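Local coordinates for protein putative oxidoreductase molybdopterin-binding subunit (Sulfolobus tokodaii, PDB 4ZOH) that binds a pterin cytosine dinucleotide and, as a member of the aldehyde oxidase and xanthine dehydrogenase family, probably forms the molybdenum-containing catalytic subunit of an oxidoreductase, at residues M304-Y309 with N374-T379; I412-F417 with P564-G569; K587-D592 with D652-I657. All coordinates share one frame; numbering follows the deposited sequence.

How the contacts relate
Along the chain the three contacts come in series, each closing before the next opens. Contacts 1 and 2 have centres about 12 Å apart and touch directly: M304 CE lies 3.3 Å from I412 O, so the end of helix 288-304 rests on the place where strand 405-412 runs out. Contacts 2 and 3 belong to one four-stranded mixed sheet, ordered 405-412, 568-577, 583-593, 651-655; contact 2 sits at the joint of its first two strands, contact 3 joins its last two, and their centres are about 16 Å apart. The centres of contacts 1 and 3 are about 23 Å apart, without touching. The sheet thus runs from loops near the bound pterin cytosine dinucleotide to its outermost strand, 651-655.

Contact 1: M304-Y309 with N374-T379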
ATOM      1  N   MET A 304      10.095  39.573 -21.053  1.00 28.33           N
ATOM      2  CA  MET A 304       9.328  39.178 -22.250  1.00 30.32           C
ATOM      3  C   MET A 304       8.485  40.319 -22.796  1.00 28.33           C
ATOM      4  O   MET A 304       7.909  40.164 -23.870  1.00 27.99           O
ATOM      5  CB  MET A 304       8.411  37.935 -22.020  1.00 27.55           C
ATOM      6  CG  MET A 304       9.183  36.705 -21.579  1.00 24.92           C
ATOM      7  SD  MET A 304      10.405  36.087 -22.721  1.00 34.71           S
ATOM      8  CE  MET A 304       9.261  35.663 -24.027  1.00 27.39           C
ATOM      9  N   LEU A 305       8.361  41.408 -22.036  1.00 28.97           N
ATOM     10  CA  LEU A 305       7.787  42.698 -22.504  1.00 32.11           C
ATOM     11  C   LEU A 305       8.161  43.176 -23.924  1.00 30.22           C
ATOM     12  O   LEU A 305       7.352  43.785 -24.554  1.00 29.73           O
ATOM     13  CB  LEU A 305       8.155  43.827 -21.544  1.00 31.21           C
ATOM     14  CG  LEU A 305       7.333  43.911 -20.262  1.00 33.23           C
ATOM     15  CD1 LEU A 305       7.847  45.009 -19.330  1.00 34.01           C
ATOM     16  CD2 LEU A 305       5.877  44.133 -20.554  1.00 33.01           C
ATOM     17  N   PRO A 306       9.387  42.924 -24.424  1.00 30.73           N
ATOM     18  CA  PRO A 306       9.529  43.381 -25.813  1.00 31.85           C
ATOM     19  C   PRO A 306       8.780  42.505 -26.854  1.00 36.97           C
ATOM     20  O   PRO A 306       8.658  42.896 -28.035  1.00 36.13           O
ATOM     21  CB  PRO A 306      11.057  43.311 -26.059  1.00 32.36           C
ATOM     22  CG  PRO A 306      11.706  43.218 -24.703  1.00 33.48           C
ATOM     23  CD  PRO A 306      10.677  42.414 -23.911  1.00 32.93           C
ATOM     24  N   GLY A 307       8.340  41.310 -26.446  1.00 33.62           N
ATOM     25  CA  GLY A 307       7.581  40.444 -27.315  1.00 28.87           C
ATOM     26  C   GLY A 307       8.332  40.120 -28.603  1.00 28.87           C
ATOM     27  O   GLY A 307       9.548  39.908 -28.611  1.00 27.90           O
ATOM     28  N   ILE A 308       7.595  40.102 -29.709  1.00 29.92           N
ATOM     29  CA  ILE A 308       8.145  39.734 -31.024  1.00 30.91           C
ATOM     30  C   ILE A 308       8.547  40.986 -31.827  1.00 30.81           C
ATOM     31  O   ILE A 308       8.822  40.862 -33.014  1.00 34.68           O
ATOM     32  CB  ILE A 308       7.093  38.905 -31.862  1.00 33.62           C
ATOM     33  CG1 ILE A 308       5.769  39.694 -32.020  1.00 31.56           C
ATOM     34  CG2 ILE A 308       6.865  37.536 -31.228  1.00 29.71           C
ATOM     35  CD1 ILE A 308       5.178  39.598 -33.419  1.00 30.08           C
ATOM     36  N   TYR A 309       8.564  42.160 -31.174  1.00 29.88           N
ATOM     37  CA  TYR A 309       8.760  43.466 -31.812  1.00 32.21           C
ATOM     38  C   TYR A 309      10.204  44.035 -31.909  1.00 36.50           C
ATOM     39  O   TYR A 309      11.109  43.734 -31.098  1.00 34.37           O
ATOM     40  CB  TYR A 309       7.809  44.456 -31.196  1.00 29.21           C
ATOM     41  CG  TYR A 309       6.422  43.897 -31.217  1.00 29.43           C
ATOM     42  CD1 TYR A 309       5.797  43.581 -32.426  1.00 30.55           C
ATOM     43  CD2 TYR A 309       5.760  43.577 -30.042  1.00 30.75           C
ATOM     44  CE1 TYR A 309       4.533  43.047 -32.453  1.00 27.56           C
ATOM     45  CE2 TYR A 309       4.493  43.039 -30.051  1.00 28.94           C
ATOM     46  CZ  TYR A 309       3.893  42.741 -31.267  1.00 30.43           C
ATOM     47  OH  TYR A 309       2.612  42.229 -31.319  1.00 27.39           O
ATOM     48  N   ASN A 374      16.399  40.012 -27.973  1.00 32.91           N
ATOM     49  CA  ASN A 374      15.562  41.142 -27.555  1.00 30.73           C
ATOM     50  C   ASN A 374      16.359  42.140 -26.676  1.00 29.57           C
ATOM     51  O   ASN A 374      17.493  41.878 -26.261  1.00 28.98           O
ATOM     52  CB  ASN A 374      14.182  40.685 -26.967  1.00 28.87           C
ATOM     53  CG  ASN A 374      14.161  40.439 -25.414  1.00 32.50           C
ATOM     54  OD1 ASN A 374      15.129  40.651 -24.690  1.00 29.92           O
ATOM     55  ND2 ASN A 374      13.013  39.938 -24.919  1.00 26.53           N
ATOM     56  N   ILE A 375      15.690  43.227 -26.361  1.00 29.80           N
ATOM     57  CA  ILE A 375      16.221  44.379 -25.717  1.00 35.24           C
ATOM     58  C   ILE A 375      16.684  44.074 -24.293  1.00 38.21           C
ATOM     59  O   ILE A 375      17.629  44.737 -23.776  1.00 33.90           O
ATOM     60  CB  ILE A 375      15.164  45.515 -25.847  1.00 39.59           C
ATOM     61  CG1 ILE A 375      15.785  46.811 -26.327  1.00 44.01           C
ATOM     62  CG2 ILE A 375      14.362  45.774 -24.583  1.00 44.45           C
ATOM     63  CD1 ILE A 375      16.583  46.696 -27.599  1.00 49.73           C
ATOM     64  N   PHE A 376      16.051  43.069 -23.661  1.00 31.73           N
ATOM     65  CA  PHE A 376      16.381  42.703 -22.296  1.00 29.47           C
ATOM     66  C   PHE A 376      17.228  41.456 -22.259  1.00 27.33           C
ATOM     67  O   PHE A 376      17.287  40.771 -21.232  1.00 30.68           O
ATOM     68  CB  PHE A 376      15.124  42.555 -21.437  1.00 28.54           C
ATOM     69  CG  PHE A 376      14.476  43.857 -21.059  1.00 28.83           C
ATOM     70  CD1 PHE A 376      15.242  44.997 -20.809  1.00 29.02           C
ATOM     71  CD2 PHE A 376      13.072  43.938 -20.890  1.00 26.13           C
ATOM     72  CE1 PHE A 376      14.619  46.202 -20.437  1.00 26.44           C
ATOM     73  CE2 PHE A 376      12.449  45.135 -20.540  1.00 26.98           C
ATOM     74  CZ  PHE A 376      13.230  46.269 -20.289  1.00 28.34           C
ATOM     75  N   GLY A 377      17.824  41.123 -23.398  1.00 26.15           N
ATOM     76  CA  GLY A 377      18.794  40.045 -23.496  1.00 24.90           C
ATOM     77  C   GLY A 377      18.267  38.635 -23.773  1.00 29.25           C
ATOM     78  O   GLY A 377      19.054  37.683 -23.757  1.00 28.18           O
ATOM     79  N   VAL A 378      16.959  38.466 -24.038  1.00 28.94           N
ATOM     80  CA  VAL A 378      16.455  37.089 -24.351  1.00 29.00           C
ATOM     81  C   VAL A 378      16.783  36.753 -25.817  1.00 27.80           C
ATOM     82  O   VAL A 378      16.362  37.458 -26.735  1.00 29.32           O
ATOM     83  CB  VAL A 378      14.935  36.990 -24.173  1.00 27.49           C
ATOM     84  CG1 VAL A 378      14.501  35.523 -24.236  1.00 29.08           C
ATOM     85  CG2 VAL A 378      14.498  37.679 -22.898  1.00 27.86           C
ATOM     86  N   THR A 379      17.510  35.689 -26.041  1.00 28.21           N
ATOM     87  CA  THR A 379      17.727  35.228 -27.402  1.00 30.62           C
ATOM     88  C   THR A 379      16.601  34.294 -27.904  1.00 35.54           C
ATOM     89  O   THR A 379      16.405  33.174 -27.402  1.00 33.54           O
ATOM     90  CB  THR A 379      19.083  34.547 -27.535  1.00 32.77           C
ATOM     91  OG1 THR A 379      20.091  35.536 -27.262  1.00 41.07           O
ATOM     92  CG2 THR A 379      19.322  33.987 -28.981  1.00 32.34           C
TER
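The ring of P306 lies across the carboxamide of N374, the two side chains meeting at about a right angle, with P306 CG 3.5 Å from N374 ND2. The same CG touches I375 CG2 at 3.7 Å and approaches the ring of F376 obliquely, coming within 4.1 Å of F376 CD2. A rigid proline, with no amide N-H to satisfy, suits this buried place, where no hydrogen bond crosses between 304-309 and 374-379. A looser second touch brings M304 SD to 4.4 Å from V378 CG2: the methionine's CB leads away from V378, and its successive turns near -60° fold the chain back to bring the sulfur there.

What P306 presses on is fixed by the loop's own bonds. N374 OD1 accepts the backbone N of F376 at 2.8 Å, an Asx turn, and the backbone N of V378 at 2.9 Å; the two donors come from opposite faces of the amide plane, both well out of it. N374 ND2 in turn donates to R303 O and Y380 OH, which leaves the amide little freedom to rotate and links it to the helix end preceding P306. Asparagine is apt here because one short side chain offers an acceptor inward and a donor outward.

Residues 374-377 also form a type I turn, with G377 at positive phi. The proline sits in two overlapping turns, type I from M304 to G307 and type II' from P306 to Y309, by which the chain leaves helix 288-304. G307, with phi 57° and psi -140°, occupies the second position of the latter, where a side chain would crowd Y309. Further out, Y309 OH bonds E344 of helix 336-353, while F376 packs on A314 and I316 of strand 313-321.

Contact 2: I412-F417 with P564-G569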
ATOM      1  N   ILE A 412       5.770  35.207 -28.002  1.00 23.58           N
ATOM      2  CA  ILE A 412       7.001  34.402 -28.031  1.00 24.18           C
ATOM      3  C   ILE A 412       7.221  33.967 -26.560  1.00 23.29           C
ATOM      4  O   ILE A 412       6.586  34.547 -25.692  1.00 22.44           O
ATOM      5  CB  ILE A 412       8.171  35.182 -28.653  1.00 22.79           C
ATOM      6  CG1 ILE A 412       9.339  34.236 -28.887  1.00 22.39           C
ATOM      7  CG2 ILE A 412       8.467  36.488 -27.899  1.00 25.65           C
ATOM      8  CD1 ILE A 412      10.184  34.482 -30.117  1.00 20.66           C
ATOM      9  N   GLU A 413       8.048  32.945 -26.293  1.00 21.08           N
ATOM     10  CA  GLU A 413       7.922  32.217 -25.071  1.00 22.26           C
ATOM     11  C   GLU A 413       9.242  31.552 -24.805  1.00 25.23           C
ATOM     12  O   GLU A 413      10.029  31.392 -25.748  1.00 24.16           O
ATOM     13  CB  GLU A 413       6.680  31.250 -25.174  1.00 22.34           C
ATOM     14  CG  GLU A 413       6.667  29.878 -24.490  1.00 23.21           C
ATOM     15  CD  GLU A 413       6.561  29.940 -22.966  1.00 25.89           C
ATOM     16  OE1 GLU A 413       6.939  31.025 -22.369  1.00 26.36           O
ATOM     17  OE2 GLU A 413       6.122  28.902 -22.363  1.00 22.41           O
ATOM     18  N   ILE A 414       9.512  31.201 -23.527  1.00 25.08           N
ATOM     19  CA  ILE A 414      10.803  30.574 -23.144  1.00 23.56           C
ATOM     20  C   ILE A 414      10.514  29.223 -22.521  1.00 21.72           C
ATOM     21  O   ILE A 414       9.655  29.127 -21.696  1.00 19.63           O
ATOM     22  CB  ILE A 414      11.676  31.500 -22.234  1.00 25.30           C
ATOM     23  CG1 ILE A 414      10.800  32.255 -21.212  1.00 27.57           C
ATOM     24  CG2 ILE A 414      12.431  32.514 -23.116  1.00 25.20           C
ATOM     25  CD1 ILE A 414      11.550  33.024 -20.094  1.00 26.32           C
ATOM     26  N   THR A 415      11.245  28.186 -22.908  1.00 23.10           N
ATOM     27  CA  THR A 415      10.871  26.841 -22.457  1.00 23.50           C
ATOM     28  C   THR A 415      12.123  26.019 -22.366  1.00 24.03           C
ATOM     29  O   THR A 415      13.164  26.455 -22.872  1.00 23.91           O
ATOM     30  CB  THR A 415       9.945  26.117 -23.505  1.00 24.01           C
ATOM     31  OG1 THR A 415      10.747  25.696 -24.618  1.00 21.24           O
ATOM     32  CG2 THR A 415       8.735  26.983 -23.933  1.00 19.43           C
ATOM     33  N   ALA A 416      12.001  24.813 -21.767  1.00 23.28           N
ATOM     34  CA  ALA A 416      13.053  23.780 -21.782  1.00 24.38           C
ATOM     35  C   ALA A 416      14.298  24.215 -20.968  1.00 25.19           C
ATOM     36  O   ALA A 416      15.472  24.130 -21.405  1.00 27.33           O
ATOM     37  CB  ALA A 416      13.414  23.377 -23.208  1.00 21.33           C
ATOM     38  N   PHE A 417      14.018  24.694 -19.782  1.00 28.58           N
ATOM     39  CA  PHE A 417      15.031  25.088 -18.813  1.00 29.26           C
ATOM     40  C   PHE A 417      15.831  23.889 -18.322  1.00 30.90           C
ATOM     41  O   PHE A 417      15.363  22.689 -18.354  1.00 28.06           O
ATOM     42  CB  PHE A 417      14.339  25.779 -17.651  1.00 32.91           C
ATOM     43  CG  PHE A 417      13.430  26.905 -18.063  1.00 38.12           C
ATOM     44  CD1 PHE A 417      13.889  28.242 -18.041  1.00 36.28           C
ATOM     45  CD2 PHE A 417      12.101  26.650 -18.503  1.00 37.97           C
ATOM     46  CE1 PHE A 417      13.033  29.300 -18.412  1.00 34.96           C
ATOM     47  CE2 PHE A 417      11.258  27.712 -18.900  1.00 36.06           C
ATOM     48  CZ  PHE A 417      11.736  29.039 -18.850  1.00 37.27           C
ATOM     49  N   PRO A 564      17.169  28.735 -22.841  1.00 31.80           N
ATOM     50  CA  PRO A 564      15.808  28.263 -23.129  1.00 30.43           C
ATOM     51  C   PRO A 564      15.462  28.418 -24.663  1.00 30.18           C
ATOM     52  O   PRO A 564      15.791  29.437 -25.255  1.00 28.51           O
ATOM     53  CB  PRO A 564      14.921  29.196 -22.279  1.00 28.11           C
ATOM     54  CG  PRO A 564      15.828  29.801 -21.231  1.00 33.54           C
ATOM     55  CD  PRO A 564      17.266  29.488 -21.568  1.00 31.78           C
ATOM     56  N   THR A 565      14.876  27.395 -25.278  1.00 28.22           N
ATOM     57  CA  THR A 565      14.393  27.447 -26.656  1.00 27.68           C
ATOM     58  C   THR A 565      13.039  28.141 -26.710  1.00 29.75           C
ATOM     59  O   THR A 565      12.212  28.003 -25.781  1.00 29.99           O
ATOM     60  CB  THR A 565      14.342  26.052 -27.264  1.00 29.43           C
ATOM     61  OG1 THR A 565      14.209  26.140 -28.687  1.00 29.50           O
ATOM     62  CG2 THR A 565      13.186  25.182 -26.654  1.00 25.98           C
ATOM     63  N   THR A 566      12.807  28.916 -27.779  1.00 27.32           N
ATOM     64  CA  THR A 566      11.682  29.882 -27.797  1.00 26.46           C
ATOM     65  C   THR A 566      10.624  29.576 -28.896  1.00 29.65           C
ATOM     66  O   THR A 566      10.910  29.802 -30.078  1.00 30.98           O
ATOM     67  CB  THR A 566      12.214  31.330 -27.981  1.00 27.21           C
ATOM     68  OG1 THR A 566      12.949  31.405 -29.232  1.00 27.17           O
ATOM     69  CG2 THR A 566      13.148  31.758 -26.765  1.00 25.47           C
ATOM     70  N   PRO A 567       9.421  29.009 -28.531  1.00 32.35           N
ATOM     71  CA  PRO A 567       8.354  28.902 -29.559  1.00 26.98           C
ATOM     72  C   PRO A 567       7.679  30.244 -29.663  1.00 26.82           C
ATOM     73  O   PRO A 567       7.886  31.099 -28.797  1.00 26.52           O
ATOM     74  CB  PRO A 567       7.370  27.901 -28.941  1.00 29.67           C
ATOM     75  CG  PRO A 567       7.487  28.160 -27.457  1.00 29.87           C
ATOM     76  CD  PRO A 567       8.999  28.352 -27.267  1.00 27.87           C
ATOM     77  N   TYR A 568       6.830  30.402 -30.671  1.00 25.09           N
ATOM     78  CA  TYR A 568       6.120  31.652 -30.932  1.00 24.93           C
ATOM     79  C   TYR A 568       4.868  31.295 -31.734  1.00 25.32           C
ATOM     80  O   TYR A 568       4.785  30.217 -32.340  1.00 26.90           O
ATOM     81  CB  TYR A 568       7.032  32.631 -31.754  1.00 25.40           C
ATOM     82  CG  TYR A 568       7.540  32.014 -33.061  1.00 27.36           C
ATOM     83  CD1 TYR A 568       6.883  32.269 -34.287  1.00 28.59           C
ATOM     84  CD2 TYR A 568       8.631  31.131 -33.070  1.00 24.09           C
ATOM     85  CE1 TYR A 568       7.360  31.695 -35.471  1.00 28.13           C
ATOM     86  CE2 TYR A 568       9.088  30.537 -34.238  1.00 28.34           C
ATOM     87  CZ  TYR A 568       8.433  30.813 -35.439  1.00 31.35           C
ATOM     88  OH  TYR A 568       8.860  30.202 -36.593  1.00 27.78           O
ATOM     89  N   GLY A 569       3.886  32.186 -31.759  1.00 27.12           N
ATOM     90  CA  GLY A 569       2.786  31.986 -32.666  1.00 22.80           C
ATOM     91  C   GLY A 569       1.832  33.126 -32.679  1.00 24.29           C
ATOM     92  O   GLY A 569       2.086  34.148 -32.058  1.00 22.91           O
TER
HETATM   93  O   HOH W   1      16.451  24.840 -24.201  1.00 25.34           O
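T565 O is gripped twice by one residue: T415 OG1 donates to it at 3.0 Å, from 39° above the carbonyl plane, and T415 N adds a weak bond from the backbone. The hydroxyl reaches back to T565 O because it stands between the backbone N and the carbonyl carbon (chi1 75°), and it also bonds G669 N. The methyl, T415 CG2, abuts P567 CD of the pyrrolidine ring at 3.6 Å, so threonine uses both of its branches. With alanine in place of T415, T565 O would probably be left with just the weak backbone bond from this residue, G669 N would lose its hydroxyl partner, and a gap would open beside P567.

Apolar contacts flank T415 in sequence: I414 CG2 touches T566 CG2 at 3.8 Å, whereas the ring of F417 crosses P564 at about a right angle, F417 CE1 lying 4.0 Å from P564 CG. E413 lays its CG 3.5 Å from P567 CG; its carboxylate turns elsewhere, OE1 accepting I414 N and pairing with R336. The hydroxyls of T565 and T566 both bond D381.

A water donates to A416 O and weakly accepts from T565 N, joining the segments beyond T415. I412 and Y568 form an antiparallel non-hydrogen-bonded pair, and T415 with T565 a single hydrogen-bonded bridge: two adjacent antiparallel strands, 405-412 and 568-577, fraying into loops beside the cofactor pocket, with the side chain of T415 about 6 Å from the bound pterin cytosine dinucleotide at nearest atoms.

Contact 3: K587-D592 with D652-I657; sequences KYVAVD and DWYYEI
W653 turns its indole edge toward D592, two residues further along the neighbouring parallel strand than A590, its own partner in register. Strands 583-593 and 651-655, joined through helix 600-619, form a beta-alpha-beta crossover, and their short axes here run 4.7 Å apart at closest. W653 NE1 donates to D592 OD2 at 2.8 Å; the acceptor lies in the ring plane, but the donor meets the carboxylate on its anti side, 32° out of plane. The two side chains cross at about a right angle, while the carboxylate and indole planes are turned 56° apart. With CG anti to the backbone N (chi1 179°), the indole extends along the sheet instead of standing up from it. A590 CB touches the same edge at W653 CD1, 3.8 Å away, the small alanine fitting beside the indole. D592 OD1 is taken by H571 NE2, so the carboxylate bridges an indole and an imidazole. Helix 600-619 packs on W653 from this face.

The opposite face carries V589, V591, D652 and Y654. V589 CG1 meets the Y654 ring at its edge, in plane, 3.9 Å from Y654 CE2, while Y395 of helix 385-401 stacks on that ring. Beta-branched valines suit this face, being at home in a strand and apolar against L388 and Y395. Backbone bonds alternate across the strands: A590 N donates to D652 O, and Y654 N to A590 O. The last of them runs from E656 N to D592 O at 3.0 Å.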
ATOM      1  N   LYS A 587     -15.141  31.379 -32.323  1.00 27.90           N
ATOM      2  CA  LYS A 587     -14.024  30.681 -32.905  1.00 30.34           C
ATOM      3  C   LYS A 587     -12.743  31.149 -32.316  1.00 29.44           C
ATOM      4  O   LYS A 587     -12.608  32.315 -31.960  1.00 29.62           O
ATOM      5  CB  LYS A 587     -13.914  30.937 -34.408  1.00 34.07           C
ATOM      6  CG  LYS A 587     -14.933  30.193 -35.282  1.00 44.93           C
ATOM      7  CD  LYS A 587     -14.532  30.102 -36.756  1.00 52.05           C
ATOM      8  CE  LYS A 587     -15.707  30.084 -37.758  1.00 54.86           C
ATOM      9  NZ  LYS A 587     -17.090  30.150 -37.180  1.00 51.43           N
ATOM     10  N   TYR A 588     -11.786  30.238 -32.286  1.00 25.25           N
ATOM     11  CA  TYR A 588     -10.479  30.543 -31.821  1.00 23.93           C
ATOM     12  C   TYR A 588      -9.574  29.799 -32.753  1.00 23.08           C
ATOM     13  O   TYR A 588      -9.759  28.609 -32.956  1.00 20.70           O
ATOM     14  CB  TYR A 588     -10.329  30.057 -30.343  1.00 24.89           C
ATOM     15  CG  TYR A 588      -9.054  30.573 -29.652  1.00 25.06           C
ATOM     16  CD1 TYR A 588      -9.084  31.646 -28.697  1.00 23.52           C
ATOM     17  CD2 TYR A 588      -7.833  29.995 -29.974  1.00 22.35           C
ATOM     18  CE1 TYR A 588      -7.875  32.090 -28.088  1.00 22.14           C
ATOM     19  CE2 TYR A 588      -6.659  30.443 -29.393  1.00 24.21           C
ATOM     20  CZ  TYR A 588      -6.685  31.461 -28.446  1.00 22.81           C
ATOM     21  OH  TYR A 588      -5.431  31.792 -27.984  1.00 23.87           O
ATOM     22  N   VAL A 589      -8.565  30.493 -33.280  1.00 23.67           N
ATOM     23  CA  VAL A 589      -7.533  29.846 -34.061  1.00 24.90           C
ATOM     24  C   VAL A 589      -6.150  30.037 -33.410  1.00 25.07           C
ATOM     25  O   VAL A 589      -5.819  31.139 -33.066  1.00 28.24           O
ATOM     26  CB  VAL A 589      -7.532  30.428 -35.520  1.00 24.87           C
ATOM     27  CG1 VAL A 589      -6.377  29.873 -36.354  1.00 21.73           C
ATOM     28  CG2 VAL A 589      -8.908  30.183 -36.202  1.00 28.72           C
ATOM     29  N   ALA A 590      -5.346  28.978 -33.333  1.00 25.66           N
ATOM     30  CA  ALA A 590      -3.980  29.070 -32.798  1.00 30.49           C
ATOM     31  C   ALA A 590      -3.084  28.637 -33.910  1.00 28.08           C
ATOM     32  O   ALA A 590      -3.262  27.534 -34.507  1.00 26.76           O
ATOM     33  CB  ALA A 590      -3.775  28.121 -31.595  1.00 27.12           C
ATOM     34  N   VAL A 591      -2.082  29.467 -34.190  1.00 29.03           N
ATOM     35  CA  VAL A 591      -1.025  28.983 -35.083  1.00 26.31           C
ATOM     36  C   VAL A 591       0.266  29.001 -34.308  1.00 24.68           C
ATOM     37  O   VAL A 591       0.728  30.080 -33.987  1.00 27.40           O
ATOM     38  CB  VAL A 591      -0.940  29.839 -36.387  1.00 25.89           C
ATOM     39  CG1 VAL A 591       0.207  29.307 -37.253  1.00 25.87           C
ATOM     40  CG2 VAL A 591      -2.254  29.734 -37.161  1.00 25.99           C
ATOM     41  N   ASP A 592       0.892  27.852 -34.062  1.00 25.86           N
ATOM     42  CA  ASP A 592       2.092  27.801 -33.204  1.00 25.30           C
ATOM     43  C   ASP A 592       3.322  27.259 -33.909  1.00 25.60           C
ATOM     44  O   ASP A 592       3.249  26.365 -34.776  1.00 26.83           O
ATOM     45  CB  ASP A 592       1.830  26.903 -31.976  1.00 26.16           C
ATOM     46  CG  ASP A 592       0.751  27.461 -31.022  1.00 26.64           C
ATOM     47  OD1 ASP A 592       0.578  28.681 -30.878  1.00 28.32           O
ATOM     48  OD2 ASP A 592       0.012  26.637 -30.410  1.00 27.76           O
ATOM     49  N   ASP A 652      -9.427  25.687 -33.412  1.00 26.86           N
ATOM     50  CA  ASP A 652      -8.587  25.009 -34.399  1.00 25.26           C
ATOM     51  C   ASP A 652      -7.134  25.286 -34.075  1.00 26.67           C
ATOM     52  O   ASP A 652      -6.723  26.443 -33.954  1.00 26.43           O
ATOM     53  CB  ASP A 652      -8.889  25.551 -35.816  1.00 27.65           C
ATOM     54  CG  ASP A 652     -10.326  25.251 -36.274  1.00 28.82           C
ATOM     55  OD1 ASP A 652     -10.891  24.239 -35.871  1.00 30.25           O
ATOM     56  OD2 ASP A 652     -10.890  26.064 -37.026  1.00 37.73           O
ATOM     57  N   TRP A 653      -6.355  24.226 -33.999  1.00 29.85           N
ATOM     58  CA  TRP A 653      -4.972  24.329 -33.723  1.00 29.52           C
ATOM     59  C   TRP A 653      -4.155  23.917 -34.937  1.00 30.82           C
ATOM     60  O   TRP A 653      -4.349  22.833 -35.491  1.00 30.86           O
ATOM     61  CB  TRP A 653      -4.629  23.448 -32.496  1.00 28.62           C
ATOM     62  CG  TRP A 653      -3.140  23.508 -32.170  1.00 23.16           C
ATOM     63  CD1 TRP A 653      -2.462  24.568 -31.565  1.00 20.68           C
ATOM     64  CD2 TRP A 653      -2.159  22.499 -32.416  1.00 24.66           C
ATOM     65  NE1 TRP A 653      -1.136  24.252 -31.417  1.00 22.73           N
ATOM     66  CE2 TRP A 653      -0.912  23.004 -31.938  1.00 21.46           C
ATOM     67  CE3 TRP A 653      -2.201  21.210 -32.993  1.00 22.67           C
ATOM     68  CZ2 TRP A 653       0.253  22.270 -32.008  1.00 24.70           C
ATOM     69  CZ3 TRP A 653      -1.048  20.505 -33.093  1.00 22.99           C
ATOM     70  CH2 TRP A 653       0.191  21.025 -32.603  1.00 23.61           C
ATOM     71  N   TYR A 654      -3.235  24.790 -35.332  1.00 28.52           N
ATOM     72  CA  TYR A 654      -2.247  24.485 -36.390  1.00 30.66           C
ATOM     73  C   TYR A 654      -0.764  24.690 -35.959  1.00 31.56           C
ATOM     74  O   TYR A 654      -0.434  25.567 -35.158  1.00 28.55           O
ATOM     75  CB  TYR A 654      -2.504  25.333 -37.653  1.00 30.12           C
ATOM     76  CG  TYR A 654      -3.941  25.323 -38.104  1.00 30.30           C
ATOM     77  CD1 TYR A 654      -4.425  24.289 -38.960  1.00 35.37           C
ATOM     78  CD2 TYR A 654      -4.814  26.344 -37.709  1.00 26.94           C
ATOM     79  CE1 TYR A 654      -5.778  24.314 -39.423  1.00 35.08           C
ATOM     80  CE2 TYR A 654      -6.144  26.370 -38.134  1.00 28.71           C
ATOM     81  CZ  TYR A 654      -6.619  25.345 -39.000  1.00 30.89           C
ATOM     82  OH  TYR A 654      -7.935  25.356 -39.383  1.00 33.33           O
ATOM     83  N   TYR A 655       0.129  23.888 -36.493  1.00 32.13           N
ATOM     84  CA  TYR A 655       1.517  24.159 -36.210  1.00 35.68           C
ATOM     85  C   TYR A 655       2.319  24.303 -37.487  1.00 34.26           C
ATOM     86  O   TYR A 655       1.891  23.781 -38.501  1.00 30.37           O
ATOM     87  CB  TYR A 655       2.100  23.098 -35.317  1.00 29.85           C
ATOM     88  CG  TYR A 655       2.150  21.705 -35.902  1.00 32.41           C
ATOM     89  CD1 TYR A 655       3.344  21.187 -36.427  1.00 29.52           C
ATOM     90  CD2 TYR A 655       1.001  20.876 -35.887  1.00 28.43           C
ATOM     91  CE1 TYR A 655       3.388  19.883 -36.925  1.00 31.61           C
ATOM     92  CE2 TYR A 655       1.021  19.589 -36.389  1.00 26.96           C
ATOM     93  CZ  TYR A 655       2.197  19.099 -36.917  1.00 31.44           C
ATOM     94  OH  TYR A 655       2.187  17.805 -37.387  1.00 37.39           O
ATOM     95  N   GLU A 656       3.437  25.035 -37.414  1.00 32.47           N
ATOM     96  CA  GLU A 656       4.425  25.112 -38.512  1.00 34.93           C
ATOM     97  C   GLU A 656       5.765  24.841 -37.900  1.00 34.59           C
ATOM     98  O   GLU A 656       6.021  25.311 -36.790  1.00 33.95           O
ATOM     99  CB  GLU A 656       4.439  26.499 -39.168  1.00 36.12           C
ATOM    100  CG  GLU A 656       3.066  27.011 -39.624  1.00 39.78           C
ATOM    101  CD  GLU A 656       2.572  26.390 -40.958  1.00 49.04           C
ATOM    102  OE1 GLU A 656       3.407  25.988 -41.807  1.00 49.02           O
ATOM    103  OE2 GLU A 656       1.331  26.322 -41.165  1.00 48.10           O
ATOM    104  N   ILE A 657       6.602  24.060 -38.571  1.00 27.60           N
ATOM    105  CA  ILE A 657       7.939  23.839 -38.105  1.00 29.71           C
ATOM    106  C   ILE A 657       8.903  24.659 -38.974  1.00 33.98           C
ATOM    107  O   ILE A 657       9.430  24.152 -39.987  1.00 32.68           O
ATOM    108  CB  ILE A 657       8.274  22.343 -38.128  1.00 29.04           C
ATOM    109  CG1 ILE A 657       7.177  21.557 -37.402  1.00 31.13           C
ATOM    110  CG2 ILE A 657       9.710  22.088 -37.642  1.00 30.37           C
ATOM    111  CD1 ILE A 657       7.243  20.043 -37.585  1.00 35.27           C
TER